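Local coordinates for protein toxin 2A (Paenibacillus larvae, PDB 5URP) that probably transfers ADP-ribose from NAD+ to target proteins of its host, acting as a bacterial mono-ADP-ribosyltransferase toxin and virulence factor, at residues A[44-56]-A[83-95]. Sequence-based numbering, arbitrary orientation.
Sequences WKSTLTEEEKRQI and KKIELIDKALIKT
Glu52 meets two lysines with its carboxylate, a salt-bridge network that joins helix 50-61 to Lys90 in the last turn of helix 79-92 and to Lys94 in the turn that follows. Lys94, its chain extended beyond CG, arrives from the opposite direction and sets NZ 2.8 Å from Glu52 OE1, on the syn lone pair. Lys90 curls so that its NZ meets Glu52 OE2 at 2.6 Å, from above the carboxylate plane. Glutamate suits the place because it also belongs to a capping box: Thr49 N donates to Glu52 OE1 at 2.9 Å, in a nearly straight bond, while Thr49 OG1 accepts from Glu52 N at the first turn of the helix. One carboxylate thus caps its own helix and binds its neighbour, and the two ammonium groups would be expected to keep it ionised. Lysine is long enough at 94 to reach a carbonyl as well: its NZ donates to Thr47 O, fixing the loop that leads into the cap. A water bridges Thr49 OG1 and Lys90 NZ.

The helical segments cross steeply, at -107° with axes 8.9 Å apart, in the all-helical N-terminal region of this ADP-ribosyltransferase fold, to one side of its central mixed sheet. Small Ala91 permits close approach: its CB meets Leu48 CD2 at 3.6 Å and lies near Ile56 CD1. Gln55 fits as a knob among Lys83, Lys84, Leu87 and Ile88; bent at its second torsion (-60°), it lays CG on Leu87 CD1 while Glu51 OE2 holds its NE2.

Indole suits position 44, offering an N-H at its edge and two faces for apolar groups. Trp44 NE1 donates to Ala91 O at 3.0 Å, nearly in the indole plane; Lys94 N reaches that oxygen from the opposite face of the carbonyl plane. Leu48 CD1 covers one indole face; on the other, Thr95 CB makes a CH-pi contact, 3.9 Å from the centroid of the Trp44 five-membered ring.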
ATOM      1  N   TRP A  44       1.113 -16.486  10.457  1.00 32.34           N
ATOM      2  CA  TRP A  44      -0.058 -16.385   9.598  1.00 34.08           C
ATOM      3  C   TRP A  44      -0.273 -17.652   8.783  1.00 36.04           C
ATOM      4  O   TRP A  44      -1.416 -18.094   8.592  1.00 32.68           O
ATOM      5  CB  TRP A  44       0.136 -15.186   8.683  1.00 33.18           C
ATOM      6  CG  TRP A  44      -1.009 -14.771   7.850  1.00 25.88           C
ATOM      7  CD1 TRP A  44      -2.350 -14.949   8.118  1.00 27.46           C
ATOM      8  CD2 TRP A  44      -0.935 -14.041   6.635  1.00 25.15           C
ATOM      9  NE1 TRP A  44      -3.090 -14.370   7.128  1.00 23.16           N
ATOM     10  CE2 TRP A  44      -2.251 -13.826   6.187  1.00 22.81           C
ATOM     11  CE3 TRP A  44       0.128 -13.555   5.853  1.00 25.40           C
ATOM     12  CZ2 TRP A  44      -2.534 -13.123   5.029  1.00 21.84           C
ATOM     13  CZ3 TRP A  44      -0.151 -12.872   4.685  1.00 24.97           C
ATOM     14  CH2 TRP A  44      -1.478 -12.673   4.265  1.00 23.68           C
ATOM     15  N   LYS A  45       0.815 -18.255   8.286  1.00 28.61           N
ATOM     16  CA  LYS A  45       0.653 -19.308   7.287  1.00 30.20           C
ATOM     17  C   LYS A  45      -0.071 -20.526   7.848  1.00 31.95           C
ATOM     18  O   LYS A  45      -0.766 -21.222   7.105  1.00 32.67           O
ATOM     19  CB  LYS A  45       1.997 -19.724   6.690  1.00 35.56           C
ATOM     20  CG  LYS A  45       2.867 -20.653   7.475  1.00 52.59           C
ATOM     21  CD  LYS A  45       3.949 -21.153   6.535  1.00 78.42           C
ATOM     22  CE  LYS A  45       4.665 -22.376   7.022  1.00107.23           C
ATOM     23  NZ  LYS A  45       5.431 -22.973   5.899  1.00129.51           N
ATOM     24  N   SER A  46       0.081 -20.821   9.139  1.00 33.57           N
ATOM     25  CA  SER A  46      -0.617 -21.995   9.665  1.00 35.21           C
ATOM     26  C   SER A  46      -2.116 -21.786   9.793  1.00 33.34           C
ATOM     27  O   SER A  46      -2.832 -22.752  10.111  1.00 34.85           O
ATOM     28  CB  SER A  46      -0.076 -22.391  11.035  1.00 37.77           C
ATOM     29  OG  SER A  46      -0.104 -21.258  11.866  1.00 39.48           O
ATOM     30  N   THR A  47      -2.602 -20.562   9.622  1.00 32.91           N
ATOM     31  CA  THR A  47      -4.036 -20.299   9.640  1.00 32.54           C
ATOM     32  C   THR A  47      -4.642 -20.244   8.254  1.00 30.91           C
ATOM     33  O   THR A  47      -5.866 -20.342   8.132  1.00 30.21           O
ATOM     34  CB  THR A  47      -4.350 -18.977  10.353  1.00 27.89           C
ATOM     35  OG1 THR A  47      -4.006 -17.871   9.527  1.00 27.94           O
ATOM     36  CG2 THR A  47      -3.637 -18.924  11.743  1.00 29.24           C
ATOM     37  N   LEU A  48      -3.810 -20.127   7.225  1.00 26.42           N
ATOM     38  CA  LEU A  48      -4.262 -19.936   5.852  1.00 24.88           C
ATOM     39  C   LEU A  48      -4.623 -21.258   5.195  1.00 28.77           C
ATOM     40  O   LEU A  48      -3.957 -22.277   5.410  1.00 29.59           O
ATOM     41  CB  LEU A  48      -3.170 -19.264   5.026  1.00 25.63           C
ATOM     42  CG  LEU A  48      -2.893 -17.787   5.273  1.00 25.69           C
ATOM     43  CD1 LEU A  48      -1.645 -17.378   4.485  1.00 24.88           C
ATOM     44  CD2 LEU A  48      -4.095 -16.957   4.851  1.00 28.41           C
ATOM     45  N   THR A  49      -5.683 -21.238   4.392  1.00 27.04           N
ATOM     46  CA  THR A  49      -6.036 -22.413   3.601  1.00 27.36           C
ATOM     47  C   THR A  49      -5.244 -22.370   2.298  1.00 24.43           C
ATOM     48  O   THR A  49      -4.764 -21.328   1.882  1.00 24.95           O
ATOM     49  CB  THR A  49      -7.516 -22.451   3.246  1.00 27.62           C
ATOM     50  OG1 THR A  49      -7.764 -21.379   2.329  1.00 26.73           O
ATOM     51  CG2 THR A  49      -8.410 -22.307   4.475  1.00 29.89           C
ATOM     52  N   GLU A  50      -5.152 -23.523   1.633  1.00 32.01           N
ATOM     53  CA  GLU A  50      -4.419 -23.555   0.364  1.00 32.50           C
ATOM     54  C   GLU A  50      -5.041 -22.616  -0.668  1.00 26.22           C
ATOM     55  O   GLU A  50      -4.319 -21.943  -1.417  1.00 26.30           O
ATOM     56  CB  GLU A  50      -4.344 -24.993  -0.160  1.00 39.15           C
ATOM     57  CG  GLU A  50      -3.490 -25.906   0.714  1.00 57.22           C
ATOM     58  CD  GLU A  50      -2.071 -25.387   0.908  1.00 58.62           C
ATOM     59  OE1 GLU A  50      -1.360 -25.175  -0.101  1.00 53.79           O
ATOM     60  OE2 GLU A  50      -1.669 -25.175   2.072  1.00 57.06           O
ATOM     61  N   GLU A  51      -6.372 -22.561  -0.737  1.00 28.28           N
ATOM     62  CA  GLU A  51      -7.015 -21.650  -1.684  1.00 30.38           C
ATOM     63  C   GLU A  51      -6.783 -20.185  -1.332  1.00 26.69           C
ATOM     64  O   GLU A  51      -6.604 -19.355  -2.240  1.00 24.99           O
ATOM     65  CB  GLU A  51      -8.515 -21.959  -1.776  1.00 45.03           C
ATOM     66  CG  GLU A  51      -9.214 -21.280  -2.957  1.00 65.21           C
ATOM     67  CD  GLU A  51      -8.444 -21.417  -4.287  1.00 75.35           C
ATOM     68  OE1 GLU A  51      -8.209 -22.561  -4.737  1.00 85.21           O
ATOM     69  OE2 GLU A  51      -8.057 -20.377  -4.874  1.00 67.92           O
ATOM     70  N   GLU A  52      -6.715 -19.836  -0.041  1.00 24.24           N
ATOM     71  CA  GLU A  52      -6.365 -18.471   0.322  1.00 23.68           C
ATOM     72  C   GLU A  52      -4.960 -18.126  -0.150  1.00 25.51           C
ATOM     73  O   GLU A  52      -4.739 -17.061  -0.745  1.00 23.55           O
ATOM     74  CB  GLU A  52      -6.476 -18.260   1.836  1.00 25.49           C
ATOM     75  CG  GLU A  52      -7.928 -18.148   2.310  1.00 25.53           C
ATOM     76  CD  GLU A  52      -8.112 -18.296   3.835  1.00 30.26           C
ATOM     77  OE1 GLU A  52      -7.174 -18.699   4.547  1.00 30.34           O
ATOM     78  OE2 GLU A  52      -9.233 -18.077   4.311  1.00 33.40           O
ATOM     79  N   LYS A  53      -3.995 -18.999   0.125  1.00 24.42           N
ATOM     80  CA  LYS A  53      -2.621 -18.760  -0.337  1.00 24.18           C
ATOM     81  C   LYS A  53      -2.580 -18.547  -1.841  1.00 23.84           C
ATOM     82  O   LYS A  53      -1.918 -17.621  -2.326  1.00 23.02           O
ATOM     83  CB  LYS A  53      -1.717 -19.932   0.045  1.00 26.68           C
ATOM     84  CG  LYS A  53      -1.510 -20.083   1.550  1.00 29.22           C
ATOM     85  CD  LYS A  53      -0.721 -21.350   1.832  1.00 31.97           C
ATOM     86  CE  LYS A  53      -0.604 -21.639   3.304  1.00 42.94           C
ATOM     87  NZ  LYS A  53      -0.469 -23.103   3.499  1.00 58.08           N
ATOM     88  N   ARG A  54      -3.263 -19.401  -2.594  1.00 23.70           N
ATOM     89  CA  ARG A  54      -3.252 -19.294  -4.053  1.00 25.34           C
ATOM     90  C   ARG A  54      -3.806 -17.952  -4.521  1.00 27.74           C
ATOM     91  O   ARG A  54      -3.255 -17.331  -5.439  1.00 23.87           O
ATOM     92  CB  ARG A  54      -4.040 -20.448  -4.649  1.00 26.85           C
ATOM     93  CG  ARG A  54      -4.244 -20.341  -6.137  1.00 46.23           C
ATOM     94  CD  ARG A  54      -5.030 -21.534  -6.651  1.00 68.27           C
ATOM     95  NE  ARG A  54      -6.278 -21.100  -7.274  1.00 77.78           N
ATOM     96  CZ  ARG A  54      -6.455 -20.911  -8.580  1.00 78.79           C
ATOM     97  NH1 ARG A  54      -7.633 -20.492  -9.028  1.00 70.58           N
ATOM     98  NH2 ARG A  54      -5.477 -21.148  -9.445  1.00 86.42           N
ATOM     99  N   GLN A  55      -4.897 -17.480  -3.909  1.00 26.04           N
ATOM    100  CA  GLN A  55      -5.468 -16.204  -4.339  1.00 24.21           C
ATOM    101  C   GLN A  55      -4.568 -15.038  -3.996  1.00 25.15           C
ATOM    102  O   GLN A  55      -4.512 -14.066  -4.762  1.00 24.63           O
ATOM    103  CB  GLN A  55      -6.865 -15.991  -3.737  1.00 24.65           C
ATOM    104  CG  GLN A  55      -7.905 -16.933  -4.262  1.00 34.18           C
ATOM    105  CD  GLN A  55      -8.116 -16.838  -5.774  1.00 36.69           C
ATOM    106  OE1 GLN A  55      -7.817 -15.814  -6.415  1.00 35.50           O
ATOM    107  NE2 GLN A  55      -8.603 -17.921  -6.355  1.00 50.45           N
ATOM    108  N   ILE A  56      -3.863 -15.100  -2.861  1.00 23.49           N
ATOM    109  CA  ILE A  56      -2.888 -14.074  -2.541  1.00 21.12           C
ATOM    110  C   ILE A  56      -1.795 -14.049  -3.608  1.00 21.40           C
ATOM    111  O   ILE A  56      -1.436 -12.987  -4.123  1.00 22.58           O
ATOM    112  CB  ILE A  56      -2.301 -14.297  -1.138  1.00 19.92           C
ATOM    113  CG1 ILE A  56      -3.394 -13.990  -0.108  1.00 23.04           C
ATOM    114  CG2 ILE A  56      -1.064 -13.440  -0.889  1.00 21.35           C
ATOM    115  CD1 ILE A  56      -3.100 -14.492   1.256  1.00 25.58           C
ATOM    116  N   LYS A  83     -15.703 -13.904  -5.571  1.00 38.64           N
ATOM    117  CA  LYS A  83     -15.162 -15.088  -4.906  1.00 39.21           C
ATOM    118  C   LYS A  83     -13.697 -14.905  -4.538  1.00 36.40           C
ATOM    119  O   LYS A  83     -13.265 -15.299  -3.448  1.00 35.84           O
ATOM    120  CB  LYS A  83     -15.341 -16.288  -5.834  1.00 45.56           C
ATOM    121  CG  LYS A  83     -14.556 -17.546  -5.488  1.00 61.56           C
ATOM    122  CD  LYS A  83     -14.585 -18.550  -6.667  1.00 70.26           C
ATOM    123  CE  LYS A  83     -13.684 -18.114  -7.851  1.00 68.23           C
ATOM    124  NZ  LYS A  83     -12.221 -18.146  -7.513  1.00 65.68           N
ATOM    125  N   LYS A  84     -12.905 -14.330  -5.445  1.00 34.12           N
ATOM    126  CA  LYS A  84     -11.507 -14.053  -5.130  1.00 32.07           C
ATOM    127  C   LYS A  84     -11.381 -13.061  -3.987  1.00 29.88           C
ATOM    128  O   LYS A  84     -10.533 -13.212  -3.100  1.00 28.95           O
ATOM    129  CB  LYS A  84     -10.796 -13.494  -6.360  1.00 29.87           C
ATOM    130  CG  LYS A  84     -10.823 -14.365  -7.570  1.00 34.84           C
ATOM    131  CD  LYS A  84      -9.849 -13.779  -8.597  1.00 35.18           C
ATOM    132  CE  LYS A  84      -9.585 -14.739  -9.732  1.00 43.36           C
ATOM    133  NZ  LYS A  84     -10.490 -14.419 -10.860  1.00 52.58           N
ATOM    134  N   ILE A  85     -12.203 -12.016  -4.015  1.00 29.90           N
ATOM    135  CA  ILE A  85     -12.135 -10.962  -3.012  1.00 28.71           C
ATOM    136  C   ILE A  85     -12.572 -11.490  -1.645  1.00 28.69           C
ATOM    137  O   ILE A  85     -11.996 -11.117  -0.617  1.00 27.72           O
ATOM    138  CB  ILE A  85     -12.985  -9.774  -3.497  1.00 28.27           C
ATOM    139  CG1 ILE A  85     -12.280  -9.123  -4.704  1.00 28.84           C
ATOM    140  CG2 ILE A  85     -13.257  -8.764  -2.381  1.00 27.47           C
ATOM    141  CD1 ILE A  85     -13.225  -8.315  -5.547  1.00 32.65           C
ATOM    142  N   GLU A  86     -13.561 -12.387  -1.616  1.00 31.22           N
ATOM    143  CA  GLU A  86     -13.969 -13.018  -0.358  1.00 31.62           C
ATOM    144  C   GLU A  86     -12.814 -13.800   0.264  1.00 31.56           C
ATOM    145  O   GLU A  86     -12.592 -13.739   1.480  1.00 30.39           O
ATOM    146  CB  GLU A  86     -15.188 -13.923  -0.608  1.00 44.93           C
ATOM    147  CG  GLU A  86     -15.638 -14.747   0.575  1.00 64.39           C
ATOM    148  CD  GLU A  86     -16.817 -15.653   0.235  1.00 82.23           C
ATOM    149  OE1 GLU A  86     -17.244 -15.680  -0.943  1.00 82.43           O
ATOM    150  OE2 GLU A  86     -17.312 -16.341   1.153  1.00 95.35           O
ATOM    151  N   LEU A  87     -12.031 -14.498  -0.561  1.00 29.19           N
ATOM    152  CA  LEU A  87     -10.918 -15.298  -0.059  1.00 29.19           C
ATOM    153  C   LEU A  87      -9.800 -14.421   0.489  1.00 27.42           C
ATOM    154  O   LEU A  87      -9.261 -14.681   1.574  1.00 27.35           O
ATOM    155  CB  LEU A  87     -10.409 -16.209  -1.188  1.00 30.29           C
ATOM    156  CG  LEU A  87     -11.306 -17.401  -1.490  1.00 33.94           C
ATOM    157  CD1 LEU A  87     -11.005 -18.030  -2.868  1.00 36.26           C
ATOM    158  CD2 LEU A  87     -11.142 -18.435  -0.406  1.00 35.55           C
ATOM    159  N   ILE A  88      -9.420 -13.374  -0.252  1.00 26.39           N
ATOM    160  CA  ILE A  88      -8.393 -12.475   0.249  1.00 24.36           C
ATOM    161  C   ILE A  88      -8.854 -11.769   1.512  1.00 23.57           C
ATOM    162  O   ILE A  88      -8.086 -11.637   2.468  1.00 22.68           O
ATOM    163  CB  ILE A  88      -7.995 -11.473  -0.847  1.00 22.24           C
ATOM    164  CG1 ILE A  88      -7.506 -12.237  -2.069  1.00 22.70           C
ATOM    165  CG2 ILE A  88      -6.923 -10.566  -0.310  1.00 20.99           C
ATOM    166  CD1 ILE A  88      -7.272 -11.365  -3.285  1.00 21.49           C
ATOM    167  N   ASP A  89     -10.116 -11.322   1.539  1.00 26.80           N
ATOM    168  CA  ASP A  89     -10.659 -10.655   2.726  1.00 25.32           C
ATOM    169  C   ASP A  89     -10.532 -11.558   3.934  1.00 26.02           C
ATOM    170  O   ASP A  89     -10.096 -11.128   5.014  1.00 25.25           O
ATOM    171  CB  ASP A  89     -12.132 -10.310   2.520  1.00 27.52           C
ATOM    172  CG  ASP A  89     -12.358  -9.146   1.595  1.00 27.08           C
ATOM    173  OD1 ASP A  89     -11.390  -8.507   1.178  1.00 26.35           O
ATOM    174  OD2 ASP A  89     -13.558  -8.878   1.343  1.00 28.29           O
ATOM    175  N   LYS A  90     -10.928 -12.815   3.763  1.00 27.83           N
ATOM    176  CA  LYS A  90     -10.916 -13.787   4.845  1.00 27.67           C
ATOM    177  C   LYS A  90      -9.500 -14.090   5.295  1.00 28.35           C
ATOM    178  O   LYS A  90      -9.269 -14.337   6.481  1.00 27.92           O
ATOM    179  CB  LYS A  90     -11.647 -15.045   4.375  1.00 30.69           C
ATOM    180  CG  LYS A  90     -11.751 -16.217   5.326  1.00 43.65           C
ATOM    181  CD  LYS A  90     -12.765 -17.257   4.793  1.00 47.78           C
ATOM    182  CE  LYS A  90     -12.386 -17.883   3.433  1.00 48.88           C
ATOM    183  NZ  LYS A  90     -11.471 -19.084   3.519  1.00 43.11           N
ATOM    184  N   ALA A  91      -8.534 -14.075   4.363  1.00 23.71           N
ATOM    185  CA  ALA A  91      -7.150 -14.310   4.731  1.00 24.15           C
ATOM    186  C   ALA A  91      -6.573 -13.159   5.548  1.00 21.70           C
ATOM    187  O   ALA A  91      -5.808 -13.386   6.494  1.00 22.18           O
ATOM    188  CB  ALA A  91      -6.314 -14.542   3.454  1.00 24.99           C
ATOM    189  N   LEU A  92      -6.876 -11.917   5.192  1.00 28.60           N
ATOM    190  CA  LEU A  92      -6.189 -10.823   5.865  1.00 26.53           C
ATOM    191  C   LEU A  92      -6.660 -10.607   7.301  1.00 25.51           C
ATOM    192  O   LEU A  92      -5.892 -10.073   8.099  1.00 26.17           O
ATOM    193  CB  LEU A  92      -6.346  -9.545   5.066  1.00 25.73           C
ATOM    194  CG  LEU A  92      -5.620  -9.571   3.714  1.00 23.63           C
ATOM    195  CD1 LEU A  92      -5.974  -8.334   2.888  1.00 25.36           C
ATOM    196  CD2 LEU A  92      -4.081  -9.664   3.811  1.00 25.67           C
ATOM    197  N   ILE A  93      -7.873 -11.027   7.659  1.00 30.53           N
ATOM    198  CA  ILE A  93      -8.290 -10.893   9.063  1.00 35.03           C
ATOM    199  C   ILE A  93      -7.699 -11.969   9.955  1.00 31.59           C
ATOM    200  O   ILE A  93      -7.900 -11.938  11.179  1.00 31.06           O
ATOM    201  CB  ILE A  93      -9.825 -10.842   9.175  1.00 35.05           C
ATOM    202  CG1 ILE A  93     -10.479 -12.124   8.656  1.00 32.73           C
ATOM    203  CG2 ILE A  93     -10.306  -9.604   8.433  1.00 37.14           C
ATOM    204  CD1 ILE A  93     -11.991 -12.153   8.834  1.00 35.44           C
ATOM    205  N   LYS A  94      -6.927 -12.890   9.399  1.00 23.96           N
ATOM    206  CA  LYS A  94      -6.249 -13.917  10.169  1.00 26.16           C
ATOM    207  C   LYS A  94      -4.887 -13.478  10.700  1.00 25.36           C
ATOM    208  O   LYS A  94      -4.159 -14.308  11.250  1.00 37.03           O
ATOM    209  CB  LYS A  94      -6.070 -15.172   9.327  1.00 27.60           C
ATOM    210  CG  LYS A  94      -7.375 -15.743   8.808  1.00 28.12           C
ATOM    211  CD  LYS A  94      -7.141 -17.080   8.157  1.00 31.40           C
ATOM    212  CE  LYS A  94      -8.438 -17.690   7.670  1.00 31.90           C
ATOM    213  NZ  LYS A  94      -8.237 -19.038   7.068  1.00 34.27           N
ATOM    214  N   THR A  95      -4.508 -12.224  10.544  1.00 36.32           N
ATOM    215  CA  THR A  95      -3.258 -11.819  11.152  1.00 35.48           C
ATOM    216  C   THR A  95      -3.401 -10.426  11.739  1.00 34.24           C
ATOM    217  O   THR A  95      -4.327  -9.682  11.435  1.00 36.58           O
ATOM    218  CB  THR A  95      -2.107 -11.947  10.154  1.00 43.97           C
ATOM    219  OG1 THR A  95      -0.839 -11.844  10.843  1.00 39.85           O
ATOM    220  CG2 THR A  95      -2.274 -10.920   9.031  1.00 35.02           C
TER
HETATM  221  O   HOH W   1     -10.597 -21.111   1.727  1.00 34.13           O